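Acyl-coenzyme A oxidase (Caenorhabditis elegans, PDB 5K3H) catalyses the FAD-dependent desaturation of acyl-CoA thioesters to trans-2-enoyl-CoA with release of hydrogen peroxide, the first step of peroxisomal beta-oxidation. Local coordinates at residues 214-219 / 263-268. Numbering follows the deposited sequence.
Sequences GPHTFM and TNLLMR
Met219 and Asn264 make the tight end of this contact. The backbone N of Met219 gives its hydrogen to Asn264 O at 2.8 Å. The Asn264 amide answers from ND2 to Met219 O at 2.7 Å, coming in from above the carbonyl plane, 48° out of it. With CG anti to its own carbonyl carbon (chi1 -79°), the asparagine reaches the strand while its backbone O stays on Met219 N. Cut back to an alanine, this position would probably leave Met219 O without its amide donor and open a gap beside Trp136. Two residues further on, Leu266 N hydrogen-bonds Thr217 O at 3.0 Å, nearly straight at 169°. Phe218 and Leu265 are thus joined in a single beta bridge: in the beta domain between the helical parts of this acyl-CoA oxidase, the loop after strand 258-261 borrows the edge of strand 211-221, whose other edge pairs with 199-208. Leu265 lays CD1 against Phe218 CE1 at 3.6 Å, obliquely to the ring, which also meets Phe176. Leu266 crosses Thr217 at about a right angle, CD1 against OG1, a hydroxyl that hydrogen-bonds Gln127. Toward His216 the fit is looser: its CB merely approaches Leu265 CD1 at 3.9 Å, ND1 of its ring hydrogen-bonds Gly214 O in the ring plane and NE2 pairs with the hydroxyl of Tyr278, and a water held by Leu266 O reaches Thr217 N only weakly, at 3.4 Å.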
loop_
_atom_site.group_PDB
_atom_site.type_symbol
_atom_site.label_atom_id
_atom_site.label_comp_id
_atom_site.label_asym_id
_atom_site.label_seq_id
_atom_site.Cartn_x
_atom_site.Cartn_y
_atom_site.Cartn_z
ATOM N N GLY B 214 -8.942 27.167 -26.581
ATOM C CA GLY B 214 -8.987 26.280 -25.445
ATOM C C GLY B 214 -9.231 24.837 -25.834
ATOM O O GLY B 214 -9.347 24.499 -27.021
ATOM N N PRO B 215 -9.330 23.958 -24.831
ATOM C CA PRO B 215 -9.441 22.519 -25.113
ATOM C C PRO B 215 -10.799 22.166 -25.701
ATOM O O PRO B 215 -11.842 22.600 -25.201
ATOM C CB PRO B 215 -9.226 21.865 -23.741
ATOM C CG PRO B 215 -9.544 22.902 -22.768
ATOM C CD PRO B 215 -9.188 24.225 -23.392
ATOM N N HIS B 216 -10.761 21.401 -26.793
ATOM C CA HIS B 216 -11.911 20.828 -27.478
ATOM C C HIS B 216 -11.611 19.368 -27.802
ATOM O O HIS B 216 -10.461 18.923 -27.738
ATOM C CB HIS B 216 -12.229 21.604 -28.757
ATOM C CG HIS B 216 -12.790 22.966 -28.513
ATOM N ND1 HIS B 216 -12.035 24.004 -28.016
ATOM C CD2 HIS B 216 -14.035 23.464 -28.706
ATOM C CE1 HIS B 216 -12.788 25.090 -27.922
ATOM N NE2 HIS B 216 -14.007 24.788 -28.329
ATOM N N THR B 217 -12.643 18.607 -28.158
ATOM C CA THR B 217 -12.466 17.178 -28.401
ATOM C C THR B 217 -12.758 16.803 -29.855
ATOM O O THR B 217 -13.672 17.347 -30.498
ATOM C CB THR B 217 -13.322 16.335 -27.417
ATOM O OG1 THR B 217 -14.711 16.629 -27.585
ATOM C CG2 THR B 217 -12.921 16.620 -25.978
ATOM N N PHE B 218 -11.977 15.843 -30.350
ATOM C CA PHE B 218 -11.979 15.484 -31.760
ATOM C C PHE B 218 -12.006 13.972 -31.890
ATOM O O PHE B 218 -11.298 13.259 -31.167
ATOM C CB PHE B 218 -10.741 16.027 -32.513
ATOM C CG PHE B 218 -10.555 17.522 -32.395
ATOM C CD1 PHE B 218 -11.048 18.374 -33.374
ATOM C CD2 PHE B 218 -9.969 18.079 -31.270
ATOM C CE1 PHE B 218 -10.909 19.737 -33.263
ATOM C CE2 PHE B 218 -9.813 19.454 -31.165
ATOM C CZ PHE B 218 -10.290 20.274 -32.156
ATOM N N MET B 219 -12.797 13.485 -32.840
ATOM C CA MET B 219 -12.722 12.079 -33.203
ATOM C C MET B 219 -11.487 11.896 -34.070
ATOM O O MET B 219 -11.293 12.638 -35.033
ATOM C CB MET B 219 -13.991 11.639 -33.939
ATOM C CG MET B 219 -13.969 10.188 -34.389
ATOM S SD MET B 219 -13.786 9.021 -33.008
ATOM C CE MET B 219 -15.435 9.100 -32.352
ATOM N N THR B 263 -15.330 18.254 -39.579
ATOM C CA THR B 263 -16.456 17.676 -38.854
ATOM C C THR B 263 -16.051 16.576 -37.876
ATOM O O THR B 263 -16.936 16.003 -37.228
ATOM C CB THR B 263 -17.487 17.128 -39.844
ATOM O OG1 THR B 263 -16.827 16.253 -40.770
ATOM C CG2 THR B 263 -18.172 18.261 -40.606
ATOM N N ASN B 264 -14.748 16.279 -37.731
ATOM C CA ASN B 264 -14.287 15.430 -36.632
ATOM C C ASN B 264 -14.188 16.178 -35.310
ATOM O O ASN B 264 -13.996 15.527 -34.282
ATOM C CB ASN B 264 -12.934 14.784 -36.935
ATOM C CG ASN B 264 -13.045 13.583 -37.855
ATOM O OD1 ASN B 264 -13.833 13.575 -38.790
ATOM N ND2 ASN B 264 -12.251 12.558 -37.584
ATOM N N LEU B 265 -14.276 17.511 -35.318
ATOM C CA LEU B 265 -14.535 18.259 -34.098
ATOM C C LEU B 265 -15.916 17.884 -33.577
ATOM O O LEU B 265 -16.904 17.997 -34.307
ATOM C CB LEU B 265 -14.465 19.766 -34.368
ATOM C CG LEU B 265 -15.013 20.708 -33.275
ATOM C CD1 LEU B 265 -14.090 20.756 -32.059
ATOM C CD2 LEU B 265 -15.283 22.118 -33.784
ATOM N N LEU B 266 -15.987 17.404 -32.329
ATOM C CA LEU B 266 -17.265 17.017 -31.732
ATOM C C LEU B 266 -18.078 18.279 -31.452
ATOM O O LEU B 266 -17.646 19.145 -30.678
ATOM C CB LEU B 266 -17.030 16.217 -30.450
ATOM C CG LEU B 266 -16.199 14.926 -30.612
ATOM C CD1 LEU B 266 -16.235 14.066 -29.360
ATOM C CD2 LEU B 266 -16.637 14.126 -31.844
ATOM N N MET B 267 -19.251 18.397 -32.082
ATOM C CA MET B 267 -19.911 19.695 -32.213
ATOM C C MET B 267 -21.340 19.714 -31.672
ATOM O O MET B 267 -22.199 20.433 -32.189
ATOM C CB MET B 267 -19.905 20.138 -33.674
ATOM C CG MET B 267 -18.585 20.704 -34.137
ATOM S SD MET B 267 -18.642 21.348 -35.819
ATOM C CE MET B 267 -18.115 19.926 -36.762
ATOM N N ARG B 268 -21.623 18.975 -30.596
ATOM C CA ARG B 268 -22.953 19.075 -30.004
ATOM C C ARG B 268 -23.190 20.469 -29.437
ATOM O O ARG B 268 -24.272 21.043 -29.607
ATOM C CB ARG B 268 -23.140 18.017 -28.912
ATOM C CG ARG B 268 -24.484 18.102 -28.170
ATOM C CD ARG B 268 -24.802 16.806 -27.426
ATOM N NE ARG B 268 -25.038 15.746 -28.400
ATOM C CZ ARG B 268 -26.239 15.286 -28.744
ATOM N NH1 ARG B 268 -27.333 15.778 -28.179
ATOM N NH2 ARG B 268 -26.340 14.339 -29.666
HETATM O O HOH W 1 -15.657 20.038 -28.544
#